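Local coordinates for F5/8 type C domain protein (Bacteroides ovatus, PDB 4ZRX), which is a putative alpha-L-fucosidase that probably releases fucose from glycans, using a TIM-barrel domain joined to an F5/8 type C domain, at residues Glu129-Ala132 with Ala133-Tyr137; Pro159-Asn162 with Asp163-Ile166. One frame throughout, in Å; residues are numbered along the deposited sequence. Where two conformers were deposited one is given.

Contact 1: residues Glu129-Ala132 with Ala133-Tyr137; sequences ELRA and ACDKY
Arg131 and Asp135, one turn apart on the surface of helix 126-137, form an i to i+4 salt bridge on one of the helices that wrap the TIM barrel of this putative fucosidase. Arg131 NH1 lies 2.9 Å from Asp135 OD1, and the two side chains cross at about a right angle, their guanidinium and carboxylate planes turned 50° apart. The arginine chain starts out away from the following turn, with CG opposite the backbone N, but a bend at chi2 (70°) swings its end forward along the helix to Asp135. NH1 also rests 3.6 Å from Cys134 CB, while NH2 and, weakly, NE bind the carbonyls of Glu178 and Tyr176, which fixes the rotation of the group. A leucine in place of Arg131 would probably leave the Asp135 carboxylate without this salt bridge and the Glu178 carbonyl without this donor.

The backbone adds four regular alpha-helical bonds, from Ala133 N to Glu129 O through Lys136 N to Ala132 O; the shortest joins Cys134 N to Leu130 O at 2.8 Å.

Apolar contacts occupy the buried side. Leu130 and Cys134 both lean on Phe141 and Val92 of the barrel strands, and Ala133 meets Val81 of helix 77-86. Cys134 places SG beside its own backbone N (chi1 -67°), which turns the sulfur back along the helix toward the preceding turn, where it lies 4.2 Å from Leu130 CD1.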
loop_
_atom_site.group_PDB
_atom_site.type_symbol
_atom_site.label_atom_id
_atom_site.label_comp_id
_atom_site.label_asym_id
_atom_site.label_seq_id
_atom_site.Cartn_x
_atom_site.Cartn_y
_atom_site.Cartn_z
ATOM N N GLU A 129 13.214 19.371 -13.869
ATOM C CA GLU A 129 13.150 20.009 -12.578
ATOM C C GLU A 129 13.246 18.966 -11.443
ATOM O O GLU A 129 13.917 19.224 -10.437
ATOM C CB GLU A 129 11.878 20.820 -12.421
ATOM C CG GLU A 129 11.810 21.938 -13.448
ATOM C CD GLU A 129 10.954 23.133 -13.088
ATOM O OE1 GLU A 129 10.727 23.376 -11.899
ATOM O OE2 GLU A 129 10.589 23.909 -14.040
ATOM N N LEU A 130 12.588 17.821 -11.626
ATOM C CA LEU A 130 12.669 16.759 -10.628
ATOM C C LEU A 130 14.107 16.240 -10.535
ATOM O O LEU A 130 14.643 16.031 -9.427
ATOM C CB LEU A 130 11.720 15.597 -10.946
ATOM C CG LEU A 130 11.765 14.469 -9.912
ATOM C CD1 LEU A 130 11.448 14.950 -8.541
ATOM C CD2 LEU A 130 10.767 13.400 -10.362
ATOM N N ARG A 131 14.743 16.015 -11.684
ATOM C CA ARG A 131 16.128 15.531 -11.630
ATOM C C ARG A 131 17.056 16.483 -10.949
ATOM O O ARG A 131 17.937 16.021 -10.220
ATOM C CB ARG A 131 16.687 15.072 -12.981
ATOM C CG ARG A 131 17.993 14.126 -12.893
ATOM C CD ARG A 131 17.492 12.793 -12.312
ATOM N NE ARG A 131 18.534 11.748 -12.119
ATOM C CZ ARG A 131 19.316 11.663 -11.063
ATOM N NH1 ARG A 131 19.344 12.557 -10.092
ATOM N NH2 ARG A 131 20.048 10.593 -10.933
ATOM N N ALA A 132 16.902 17.794 -11.174
ATOM C CA ALA A 132 17.706 18.796 -10.494
ATOM C C ALA A 132 17.544 18.757 -8.951
ATOM O O ALA A 132 18.528 18.822 -8.221
ATOM C CB ALA A 132 17.391 20.183 -11.050
ATOM N N ALA A 133 16.310 18.578 -8.505
ATOM C CA ALA A 133 15.997 18.424 -7.094
ATOM C C ALA A 133 16.570 17.102 -6.548
ATOM O O ALA A 133 17.160 17.124 -5.469
ATOM C CB ALA A 133 14.572 18.555 -6.830
ATOM N N CYS A 134 16.532 16.021 -7.331
ATOM C CA CYS A 134 17.177 14.795 -6.887
ATOM C C CYS A 134 18.683 14.964 -6.767
ATOM O O CYS A 134 19.293 14.414 -5.844
ATOM C CB CYS A 134 16.891 13.636 -7.763
ATOM S SG CYS A 134 15.124 13.094 -7.718
ATOM N N ASP A 135 19.287 15.681 -7.724
ATOM C CA ASP A 135 20.724 16.034 -7.658
ATOM C C ASP A 135 21.071 16.763 -6.366
ATOM O O ASP A 135 22.064 16.412 -5.701
ATOM C CB ASP A 135 21.152 16.916 -8.821
ATOM C CG ASP A 135 21.162 16.198 -10.182
ATOM O OD1 ASP A 135 21.013 14.940 -10.252
ATOM O OD2 ASP A 135 21.333 16.949 -11.200
ATOM N N LYS A 136 20.238 17.705 -5.952
ATOM C CA LYS A 136 20.495 18.508 -4.769
ATOM C C LYS A 136 20.448 17.683 -3.486
ATOM O O LYS A 136 21.321 17.829 -2.619
ATOM C CB LYS A 136 19.484 19.675 -4.665
ATOM C CG LYS A 136 19.568 20.496 -3.396
ATOM C CD LYS A 136 18.679 21.666 -3.506
ATOM C CE LYS A 136 18.372 22.342 -2.163
ATOM N NZ LYS A 136 19.181 23.497 -2.006
ATOM N N TYR A 137 19.451 16.820 -3.387
ATOM C CA TYR A 137 19.221 16.011 -2.157
ATOM C C TYR A 137 19.753 14.609 -2.191
ATOM O O TYR A 137 19.494 13.826 -1.253
ATOM C CB TYR A 137 17.719 16.008 -1.838
ATOM C CG TYR A 137 17.218 17.346 -1.391
ATOM C CD1 TYR A 137 17.406 17.768 -0.076
ATOM C CD2 TYR A 137 16.564 18.213 -2.270
ATOM C CE1 TYR A 137 17.006 19.019 0.338
ATOM C CE2 TYR A 137 16.143 19.445 -1.860
ATOM C CZ TYR A 137 16.373 19.842 -0.530
ATOM O OH TYR A 137 15.952 21.054 -0.120
#

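Contact 2: residues Pro159-Asn162 with Asp163-Ile166; sequences PRYN and DFFI
Tyr161 O receives the shortest backbone bond of this turn, from Phe165 N at 2.8 Å. At the other end of the same residue, the phenol OH is hydrogen-bonded to Lys97 NZ and weakly to the carbonyl of Pro147, so this buried hydroxyl is satisfied from the barrel side. Its ring lies against two phenylalanines of the next turn. Tyr161 CE1 sits 3.6 Å from Phe164 CD2, and the two planes are inclined by 33°; on the other flank Tyr161 OH comes within 3.4 Å of Phe165 CD1, with the planes 39° apart. All three aromatic side chains extend opposite their backbone N (chi1 -175° for Tyr161), which carries the tyrosine ring forward along the helix to the two phenylalanines. Phe165 continues the cluster to Phe184 and Phe204. Asn162 adds a polar fastening, its amide bonded through ND2 to Val198 O and through OD1 to Asp200 N. Ile166 CG1 lies 3.4 Å from the backbone O of Asn162. An i, i+3, i+4 aromatic cluster thus lies on the buried side of the first turns of helix 158-174, the helix of a beta-alpha-beta unit between parallel strands 140-145 and 181-184 of the TIM barrel.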
loop_
_atom_site.group_PDB
_atom_site.type_symbol
_atom_site.label_atom_id
_atom_site.label_comp_id
_atom_site.label_asym_id
_atom_site.label_seq_id
_atom_site.Cartn_x
_atom_site.Cartn_y
_atom_site.Cartn_z
ATOM N N PRO A 159 4.928 -1.852 -34.813
ATOM C CA PRO A 159 6.349 -1.471 -34.930
ATOM C C PRO A 159 6.590 0.006 -34.839
ATOM O O PRO A 159 7.632 0.431 -34.345
ATOM C CB PRO A 159 6.760 -1.986 -36.348
ATOM C CG PRO A 159 5.752 -3.029 -36.666
ATOM C CD PRO A 159 4.463 -2.559 -36.030
ATOM N N ARG A 160 5.644 0.789 -35.311
ATOM C CA ARG A 160 5.782 2.229 -35.305
ATOM C C ARG A 160 5.697 2.724 -33.846
ATOM O O ARG A 160 6.488 3.557 -33.390
ATOM C CB ARG A 160 4.659 2.836 -36.107
ATOM C CG ARG A 160 4.905 4.267 -36.441
ATOM C CD ARG A 160 4.105 4.708 -37.656
ATOM N NE ARG A 160 4.366 6.125 -37.933
ATOM C CZ ARG A 160 3.741 6.846 -38.861
ATOM N NH1 ARG A 160 2.786 6.316 -39.616
ATOM N NH2 ARG A 160 4.074 8.120 -39.036
ATOM N N TYR A 161 4.739 2.184 -33.127
ATOM C CA TYR A 161 4.647 2.558 -31.688
ATOM C C TYR A 161 5.825 2.051 -30.876
ATOM O O TYR A 161 6.280 2.732 -29.976
ATOM C CB TYR A 161 3.348 2.131 -31.032
ATOM C CG TYR A 161 3.274 2.653 -29.588
ATOM C CD1 TYR A 161 2.927 3.956 -29.316
ATOM C CD2 TYR A 161 3.571 1.825 -28.531
ATOM C CE1 TYR A 161 2.868 4.430 -28.016
ATOM C CE2 TYR A 161 3.520 2.289 -27.219
ATOM C CZ TYR A 161 3.158 3.569 -26.967
ATOM O OH TYR A 161 3.118 4.020 -25.661
ATOM N N ASN A 162 6.323 0.866 -31.192
ATOM C CA ASN A 162 7.490 0.367 -30.499
ATOM C C ASN A 162 8.667 1.282 -30.693
ATOM O O ASN A 162 9.355 1.611 -29.742
ATOM C CB ASN A 162 7.790 -1.068 -30.904
ATOM C CG ASN A 162 6.823 -2.065 -30.264
ATOM O OD1 ASN A 162 6.405 -1.891 -29.113
ATOM N ND2 ASN A 162 6.533 -3.134 -30.957
ATOM N N ASP A 163 8.898 1.755 -31.930
ATOM C CA ASP A 163 9.991 2.714 -32.186
ATOM C C ASP A 163 9.776 4.004 -31.414
ATOM O O ASP A 163 10.724 4.569 -30.853
ATOM C CB ASP A 163 10.088 3.052 -33.701
ATOM C CG ASP A 163 11.186 4.089 -34.031
ATOM O OD1 ASP A 163 12.369 3.684 -34.155
ATOM O OD2 ASP A 163 10.876 5.289 -34.231
ATOM N N PHE A 164 8.548 4.488 -31.449
ATOM C CA PHE A 164 8.129 5.737 -30.780
ATOM C C PHE A 164 8.400 5.640 -29.269
ATOM O O PHE A 164 8.966 6.546 -28.658
ATOM C CB PHE A 164 6.607 5.885 -31.080
ATOM C CG PHE A 164 5.893 7.036 -30.352
ATOM C CD1 PHE A 164 5.840 8.308 -30.890
ATOM C CD2 PHE A 164 5.257 6.805 -29.153
ATOM C CE1 PHE A 164 5.138 9.332 -30.216
ATOM C CE2 PHE A 164 4.580 7.757 -28.530
ATOM C CZ PHE A 164 4.542 9.040 -29.032
ATOM N N PHE A 165 7.994 4.520 -28.729
ATOM C CA PHE A 165 8.191 4.202 -27.301
ATOM C C PHE A 165 9.647 4.162 -26.938
ATOM O O PHE A 165 10.055 4.749 -25.954
ATOM C CB PHE A 165 7.500 2.920 -26.944
ATOM C CG PHE A 165 7.341 2.698 -25.417
ATOM C CD1 PHE A 165 6.322 3.344 -24.724
ATOM C CD2 PHE A 165 8.239 1.929 -24.727
ATOM C CE1 PHE A 165 6.183 3.168 -23.365
ATOM C CE2 PHE A 165 8.097 1.720 -23.357
ATOM C CZ PHE A 165 7.053 2.366 -22.678
ATOM N N ILE A 166 10.471 3.513 -27.778
ATOM C CA ILE A 166 11.886 3.479 -27.509
ATOM C C ILE A 166 12.441 4.873 -27.587
ATOM O O ILE A 166 13.353 5.194 -26.841
ATOM C CB ILE A 166 12.630 2.479 -28.491
ATOM C CG1 ILE A 166 12.260 1.056 -28.068
ATOM C CG2 ILE A 166 14.143 2.671 -28.443
ATOM C CD1 ILE A 166 12.689 -0.016 -29.052
#

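In the fold
Both contacts belong to the alpha-L-fucosidase family region and lie on consecutive outer helices of its barrel, contact 1 on helix 126-137 and contact 2 on helix 158-174. They follow in series along the chain, separated by strand 140-145, which pairs in parallel with strands 91-97 and 181-184. Their centres are 29 Å apart and their nearest atoms about 17 Å, so they do not touch. Strand 140-145 lies between them in the chain: helix 126-137 packs on its Phe141, and helix 158-174 follows it and leads on to strand 181-184. The two turns therefore belong to successive steps of the strand-helix alternation that builds the probable catalytic barrel.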